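Long-range contact in pectate lyase (Cellvibrio cellulosa, PDB 1GXM), which cleaves polygalacturonate (pectate) by anti-beta-elimination, as a family 10 polysaccharide lyase whose catalytic module is the part described here: residues 37-48 and 94-105. Residues are numbered along the deposited sequence; the frame is centred on the assembly and turned at random.
Sequences ADVVLSYQQNNG and KYRDAVRKAANF
G48 meets A102 where the two backbones come nearest, their CA atoms 4.3 Å apart, whereas the short helix 37-42 stands off, its axis no closer than 11.0 Å to that of helix 94-105 and inclined to it by 38°. A type I turn from Q45 to G48 carries the chain against the second helix. With a positive phi and no CB, G48 can lie directly against the K101 carbonyl; its CA makes a CH-O contact with K101 O, and its own O receives one from A102 CA. Small A98 and A102 line the side of the helix that admits the loop.

Q44 spans the gap with an extended chain, CG anti to the backbone N (chi1 -164°). Its NE2 donates almost straight to A98 O (2.9 Å), a carbonyl already bonded to A102 N within the helix, and to G48 O (2.8 Å). Both acceptors lie close to the amide plane, which fixes the rotation of the group. Within the mainly alpha-helical (alpha/alpha)3 toroid of family 10 pectate lyases, this ties residues 37-48 to helix 93-109, which follows helix 77-90 and packs on it through Y95 and A102.

At the far end, one carboxylate oxygen serves two donors: D38 OD1 takes a very short bond from Y95 OH (2.5 Å) at the ring edge and a salt bridge from K94 NZ (2.9 Å), which comes from above the carboxylate plane; a water links OD2 to the same ammonium. Branched L41 reaches two ways, CD1 pressed tightly on A98 CB (3.4 Å) and CD2 beside the aliphatic part of K94 and the Y95 ring. The long K101 chain turns at chi3 (79°) to reach the turn, where NZ donates a hydrogen bond to N46 O (2.9 Å). N47 lies alongside F105, its OD1 bonded to the backbone N of G49.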
ATOM      1  N   ALA A  37      -6.165  23.444  -1.045  1.00 16.35           N
ATOM      2  CA  ALA A  37      -4.933  23.226  -1.787  1.00 16.60           C
ATOM      3  C   ALA A  37      -3.756  23.982  -1.206  1.00 15.36           C
ATOM      4  O   ALA A  37      -2.651  23.462  -1.157  1.00 14.91           O
ATOM      5  CB  ALA A  37      -5.114  23.588  -3.272  1.00 16.80           C
ATOM      6  N   ASP A  38      -3.963  25.245  -0.831  1.00 15.10           N
ATOM      7  CA  ASP A  38      -2.856  26.043  -0.300  1.00 15.16           C
ATOM      8  C   ASP A  38      -2.428  25.528   1.063  1.00 13.97           C
ATOM      9  O   ASP A  38      -1.243  25.533   1.383  1.00 13.63           O
ATOM     10  CB  ASP A  38      -3.250  27.518  -0.184  1.00 15.96           C
ATOM     11  CG  ASP A  38      -3.198  28.238  -1.497  1.00 19.84           C
ATOM     12  OD1 ASP A  38      -2.775  27.632  -2.495  1.00 20.74           O
ATOM     13  OD2 ASP A  38      -3.542  29.436  -1.600  1.00 23.80           O
ATOM     14  N   VAL A  39      -3.389  25.104   1.867  1.00 13.18           N
ATOM     15  CA  VAL A  39      -3.075  24.506   3.157  1.00 13.35           C
ATOM     16  C   VAL A  39      -2.232  23.254   2.934  1.00 13.21           C
ATOM     17  O   VAL A  39      -1.146  23.130   3.486  1.00 13.30           O
ATOM     18  CB  VAL A  39      -4.331  24.174   3.979  1.00 13.19           C
ATOM     19  CG1 VAL A  39      -3.986  23.404   5.258  1.00 13.72           C
ATOM     20  CG2 VAL A  39      -5.045  25.446   4.337  1.00 15.08           C
ATOM     21  N   VAL A  40      -2.710  22.351   2.094  1.00 12.68           N
ATOM     22  CA  VAL A  40      -1.943  21.139   1.802  1.00 12.53           C
ATOM     23  C   VAL A  40      -0.554  21.475   1.315  1.00 12.88           C
ATOM     24  O   VAL A  40       0.434  20.936   1.783  1.00 13.18           O
ATOM     25  CB  VAL A  40      -2.679  20.257   0.778  1.00 13.40           C
ATOM     26  CG1 VAL A  40      -1.827  19.080   0.360  1.00 13.76           C
ATOM     27  CG2 VAL A  40      -3.967  19.795   1.375  1.00 13.04           C
ATOM     28  N   LEU A  41      -0.482  22.393   0.371  1.00 11.70           N
ATOM     29  CA  LEU A  41       0.780  22.788  -0.214  1.00 12.49           C
ATOM     30  C   LEU A  41       1.760  23.252   0.875  1.00 11.90           C
ATOM     31  O   LEU A  41       2.956  22.962   0.844  1.00 12.14           O
ATOM     32  CB  LEU A  41       0.543  23.916  -1.217  1.00 12.93           C
ATOM     33  CG  LEU A  41       1.770  24.536  -1.856  1.00 13.20           C
ATOM     34  CD1 LEU A  41       2.629  23.519  -2.619  1.00 13.99           C
ATOM     35  CD2 LEU A  41       1.308  25.637  -2.787  1.00 14.38           C
ATOM     36  N   SER A  42       1.223  23.994   1.831  1.00 12.29           N
ATOM     37  CA  SER A  42       2.028  24.678   2.830  1.00 11.87           C
ATOM     38  C   SER A  42       2.677  23.742   3.843  1.00 11.87           C
ATOM     39  O   SER A  42       3.561  24.182   4.561  1.00 12.90           O
ATOM     40  CB  SER A  42       1.198  25.720   3.567  1.00 12.58           C
ATOM     41  OG  SER A  42       0.291  25.118   4.448  1.00 12.78           O
ATOM     42  N   TYR A  43       2.274  22.472   3.872  1.00 11.42           N
ATOM     43  CA  TYR A  43       2.910  21.491   4.757  1.00 11.46           C
ATOM     44  C   TYR A  43       3.921  20.597   4.062  1.00 11.28           C
ATOM     45  O   TYR A  43       4.539  19.770   4.699  1.00 11.11           O
ATOM     46  CB  TYR A  43       1.852  20.625   5.454  1.00 11.36           C
ATOM     47  CG  TYR A  43       1.143  21.412   6.504  1.00 11.55           C
ATOM     48  CD1 TYR A  43       1.676  21.526   7.780  1.00 12.13           C
ATOM     49  CD2 TYR A  43      -0.010  22.104   6.209  1.00 12.71           C
ATOM     50  CE1 TYR A  43       1.054  22.291   8.749  1.00 11.95           C
ATOM     51  CE2 TYR A  43      -0.633  22.884   7.170  1.00 13.10           C
ATOM     52  CZ  TYR A  43      -0.086  22.982   8.437  1.00 12.36           C
ATOM     53  OH  TYR A  43      -0.691  23.768   9.402  1.00 12.66           O
ATOM     54  N   GLN A  44       4.106  20.760   2.763  1.00 11.12           N
ATOM     55  CA  GLN A  44       5.120  19.998   2.072  1.00 10.81           C
ATOM     56  C   GLN A  44       6.480  20.333   2.645  1.00 10.65           C
ATOM     57  O   GLN A  44       6.831  21.497   2.836  1.00 11.74           O
ATOM     58  CB  GLN A  44       5.086  20.280   0.581  1.00 11.04           C
ATOM     59  CG  GLN A  44       5.848  19.246  -0.204  1.00 11.49           C
ATOM     60  CD  GLN A  44       5.787  19.466  -1.700  1.00 10.96           C
ATOM     61  OE1 GLN A  44       5.474  20.565  -2.152  1.00 12.84           O
ATOM     62  NE2 GLN A  44       6.056  18.413  -2.468  1.00 11.02           N
ATOM     63  N   GLN A  45       7.250  19.320   2.953  1.00 10.92           N
ATOM     64  CA  GLN A  45       8.588  19.488   3.473  1.00 11.24           C
ATOM     65  C   GLN A  45       9.526  19.861   2.348  1.00 11.33           C
ATOM     66  O   GLN A  45       9.210  19.711   1.169  1.00 11.50           O
ATOM     67  CB  GLN A  45       9.073  18.211   4.162  1.00 10.82           C
ATOM     68  CG  GLN A  45       8.130  17.748   5.279  1.00 11.22           C
ATOM     69  CD  GLN A  45       7.955  18.775   6.369  1.00 10.86           C
ATOM     70  OE1 GLN A  45       8.800  18.898   7.248  1.00 12.59           O
ATOM     71  NE2 GLN A  45       6.833  19.471   6.347  1.00 11.69           N
ATOM     72  N   ASN A  46      10.701  20.344   2.721  1.00 11.63           N
ATOM     73  CA  ASN A  46      11.706  20.754   1.743  1.00 12.30           C
ATOM     74  C   ASN A  46      12.074  19.627   0.811  1.00 12.43           C
ATOM     75  O   ASN A  46      12.334  19.830  -0.377  1.00 12.19           O
ATOM     76  CB  ASN A  46      12.950  21.293   2.452  1.00 12.90           C
ATOM     77  CG  ASN A  46      12.678  22.592   3.201  1.00 13.41           C
ATOM     78  OD1 ASN A  46      11.898  23.408   2.760  1.00 15.91           O
ATOM     79  ND2 ASN A  46      13.298  22.746   4.350  1.00 13.58           N
ATOM     80  N   ASN A  47      12.075  18.407   1.343  1.00 12.04           N
ATOM     81  CA  ASN A  47      12.439  17.237   0.543  1.00 11.87           C
ATOM     82  C   ASN A  47      11.385  16.794  -0.468  1.00 12.10           C
ATOM     83  O   ASN A  47      11.647  15.931  -1.275  1.00 11.23           O
ATOM     84  CB  ASN A  47      12.850  16.078   1.429  1.00 11.92           C
ATOM     85  CG  ASN A  47      11.771  15.653   2.382  1.00 11.75           C
ATOM     86  OD1 ASN A  47      10.590  15.758   2.110  1.00 12.70           O
ATOM     87  ND2 ASN A  47      12.190  15.121   3.506  1.00 12.95           N
ATOM     88  N   GLY A  48      10.212  17.400  -0.403  1.00 11.00           N
ATOM     89  CA  GLY A  48       9.096  17.106  -1.282  1.00 10.89           C
ATOM     90  C   GLY A  48       8.043  16.181  -0.720  1.00 10.93           C
ATOM     91  O   GLY A  48       6.980  16.034  -1.299  1.00 10.98           O
ATOM     92  N   LYS A  94       2.492  26.741  -8.990  1.00 15.72           N
ATOM     93  CA  LYS A  94       3.018  26.442  -7.652  1.00 15.37           C
ATOM     94  C   LYS A  94       2.659  24.996  -7.268  1.00 15.07           C
ATOM     95  O   LYS A  94       3.397  24.314  -6.560  1.00 15.30           O
ATOM     96  CB  LYS A  94       2.547  27.437  -6.595  1.00 15.55           C
ATOM     97  CG  LYS A  94       1.104  27.326  -6.186  1.00 14.69           C
ATOM     98  CD  LYS A  94       0.775  28.447  -5.250  1.00 16.10           C
ATOM     99  CE  LYS A  94      -0.657  28.351  -4.777  1.00 15.74           C
ATOM    100  NZ  LYS A  94      -1.007  29.482  -3.826  1.00 17.20           N
ATOM    101  N   TYR A  95       1.542  24.518  -7.781  1.00 14.86           N
ATOM    102  CA  TYR A  95       1.126  23.137  -7.500  1.00 14.61           C
ATOM    103  C   TYR A  95       1.887  22.144  -8.348  1.00 14.69           C
ATOM    104  O   TYR A  95       2.245  21.072  -7.877  1.00 15.08           O
ATOM    105  CB  TYR A  95      -0.377  22.945  -7.685  1.00 14.47           C
ATOM    106  CG  TYR A  95      -1.203  23.885  -6.845  1.00 15.56           C
ATOM    107  CD1 TYR A  95      -1.113  23.893  -5.465  1.00 16.28           C
ATOM    108  CD2 TYR A  95      -2.107  24.763  -7.442  1.00 17.53           C
ATOM    109  CE1 TYR A  95      -1.889  24.756  -4.700  1.00 17.09           C
ATOM    110  CE2 TYR A  95      -2.872  25.635  -6.687  1.00 17.91           C
ATOM    111  CZ  TYR A  95      -2.762  25.639  -5.324  1.00 17.63           C
ATOM    112  OH  TYR A  95      -3.533  26.510  -4.588  1.00 18.78           O
ATOM    113  N   ARG A  96       2.121  22.479  -9.608  1.00 14.93           N
ATOM    114  CA  ARG A  96       3.016  21.706 -10.468  1.00 14.88           C
ATOM    115  C   ARG A  96       4.366  21.520  -9.800  1.00 14.51           C
ATOM    116  O   ARG A  96       4.925  20.423  -9.788  1.00 14.52           O
ATOM    117  CB  ARG A  96       3.206  22.420 -11.821  1.00 14.95           C
ATOM    118  CG  ARG A  96       4.225  21.777 -12.771  1.00 15.00           C
ATOM    119  CD  ARG A  96       4.433  22.557 -14.067  1.00 16.22           C
ATOM    120  NE  ARG A  96       5.295  21.794 -14.959  1.00 17.56           N
ATOM    121  CZ  ARG A  96       6.628  21.809 -14.941  1.00 18.04           C
ATOM    122  NH1 ARG A  96       7.302  22.601 -14.116  1.00 18.56           N
ATOM    123  NH2 ARG A  96       7.286  21.045 -15.773  1.00 19.40           N
ATOM    124  N   ASP A  97       4.900  22.595  -9.249  1.00 14.13           N
ATOM    125  CA  ASP A  97       6.212  22.552  -8.616  1.00 14.42           C
ATOM    126  C   ASP A  97       6.189  21.570  -7.452  1.00 13.68           C
ATOM    127  O   ASP A  97       7.132  20.835  -7.232  1.00 14.29           O
ATOM    128  CB  ASP A  97       6.610  23.929  -8.121  1.00 15.23           C
ATOM    129  CG  ASP A  97       6.871  24.897  -9.245  1.00 18.95           C
ATOM    130  OD1 ASP A  97       7.084  24.462 -10.395  1.00 22.27           O
ATOM    131  OD2 ASP A  97       6.870  26.123  -9.044  1.00 23.80           O
ATOM    132  N   ALA A  98       5.116  21.595  -6.696  1.00 12.75           N
ATOM    133  CA  ALA A  98       5.007  20.729  -5.525  1.00 12.30           C
ATOM    134  C   ALA A  98       4.915  19.274  -5.933  1.00 12.08           C
ATOM    135  O   ALA A  98       5.541  18.416  -5.338  1.00 11.87           O
ATOM    136  CB  ALA A  98       3.805  21.095  -4.733  1.00 12.39           C
ATOM    137  N   VAL A  99       4.120  18.998  -6.951  1.00 11.61           N
ATOM    138  CA  VAL A  99       3.998  17.643  -7.455  1.00 12.07           C
ATOM    139  C   VAL A  99       5.342  17.132  -7.943  1.00 12.35           C
ATOM    140  O   VAL A  99       5.693  15.994  -7.701  1.00 11.97           O
ATOM    141  CB  VAL A  99       2.967  17.558  -8.594  1.00 12.65           C
ATOM    142  CG1 VAL A  99       2.931  16.175  -9.187  1.00 12.61           C
ATOM    143  CG2 VAL A  99       1.597  17.884  -8.071  1.00 12.24           C
ATOM    144  N   ARG A 100       6.104  17.959  -8.648  1.00 11.60           N
ATOM    145  CA  ARG A 100       7.435  17.560  -9.079  1.00 12.31           C
ATOM    146  C   ARG A 100       8.357  17.236  -7.909  1.00 11.91           C
ATOM    147  O   ARG A 100       9.145  16.301  -7.971  1.00 12.51           O
ATOM    148  CB  ARG A 100       8.027  18.630  -9.988  1.00 12.41           C
ATOM    149  CG  ARG A 100       7.280  18.728 -11.316  1.00 13.45           C
ATOM    150  CD  ARG A 100       7.713  19.894 -12.192  1.00 15.77           C
ATOM    151  NE  ARG A 100       9.146  19.804 -12.439  1.00 16.61           N
ATOM    152  CZ  ARG A 100       9.709  18.985 -13.319  1.00 17.17           C
ATOM    153  NH1 ARG A 100       8.963  18.225 -14.091  1.00 18.31           N
ATOM    154  NH2 ARG A 100      11.031  18.928 -13.439  1.00 17.33           N
ATOM    155  N   LYS A 101       8.285  18.037  -6.848  1.00 12.15           N
ATOM    156  CA  LYS A 101       9.119  17.783  -5.669  1.00 11.37           C
ATOM    157  C   LYS A 101       8.704  16.485  -4.977  1.00 10.61           C
ATOM    158  O   LYS A 101       9.549  15.752  -4.512  1.00 11.06           O
ATOM    159  CB  LYS A 101       9.080  18.939  -4.672  1.00 11.77           C
ATOM    160  CG  LYS A 101       9.845  20.178  -5.168  1.00 12.50           C
ATOM    161  CD  LYS A 101      10.028  21.215  -4.080  1.00 13.56           C
ATOM    162  CE  LYS A 101      11.160  20.858  -3.126  1.00 13.77           C
ATOM    163  NZ  LYS A 101      11.420  21.925  -2.121  1.00 15.32           N
ATOM    164  N   ALA A 102       7.410  16.220  -4.988  1.00 10.55           N
ATOM    165  CA  ALA A 102       6.868  15.002  -4.359  1.00 10.65           C
ATOM    166  C   ALA A 102       7.272  13.751  -5.114  1.00 11.18           C
ATOM    167  O   ALA A 102       7.624  12.763  -4.503  1.00 11.90           O
ATOM    168  CB  ALA A 102       5.370  15.065  -4.267  1.00 10.68           C
ATOM    169  N   ALA A 103       7.224  13.802  -6.446  1.00 11.83           N
ATOM    170  CA  ALA A 103       7.648  12.659  -7.246  1.00 11.37           C
ATOM    171  C   ALA A 103       9.135  12.419  -7.061  1.00 11.35           C
ATOM    172  O   ALA A 103       9.579  11.282  -6.936  1.00 12.07           O
ATOM    173  CB  ALA A 103       7.338  12.888  -8.687  1.00 11.92           C
ATOM    174  N   ASN A 104       9.902  13.504  -7.042  1.00 11.16           N
ATOM    175  CA  ASN A 104      11.326  13.421  -6.812  1.00 12.30           C
ATOM    176  C   ASN A 104      11.600  12.787  -5.463  1.00 11.47           C
ATOM    177  O   ASN A 104      12.495  11.971  -5.324  1.00 12.57           O
ATOM    178  CB  ASN A 104      11.938  14.819  -6.890  1.00 12.05           C
ATOM    179  CG  ASN A 104      13.439  14.818  -6.791  1.00 14.00           C
ATOM    180  OD1 ASN A 104      14.117  14.049  -7.449  1.00 15.50           O
ATOM    181  ND2 ASN A 104      13.969  15.706  -5.961  1.00 15.77           N
ATOM    182  N   PHE A 105      10.839  13.202  -4.452  1.00 11.55           N
ATOM    183  CA  PHE A 105      10.952  12.635  -3.121  1.00 10.82           C
ATOM    184  C   PHE A 105      10.754  11.113  -3.153  1.00 10.56           C
ATOM    185  O   PHE A 105      11.554  10.358  -2.611  1.00 11.01           O
ATOM    186  CB  PHE A 105       9.913  13.247  -2.200  1.00 11.17           C
ATOM    187  CG  PHE A 105       9.800  12.545  -0.890  1.00 11.72           C
ATOM    188  CD1 PHE A 105      10.711  12.794   0.126  1.00 11.58           C
ATOM    189  CD2 PHE A 105       8.826  11.587  -0.679  1.00 11.26           C
ATOM    190  CE1 PHE A 105      10.635  12.105   1.323  1.00 12.58           C
ATOM    191  CE2 PHE A 105       8.747  10.909   0.533  1.00 10.77           C
ATOM    192  CZ  PHE A 105       9.656  11.181   1.519  1.00 11.47           C
TER
HETATM  193  O   HOH W   1      -3.826  30.767  -3.710  1.00 33.88           O
HETATM  194  O   HOH W   2       9.147  21.971  -0.469  1.00 16.89           O
HETATM  195  O   HOH W   3      12.110  17.134  -4.145  1.00 17.64           O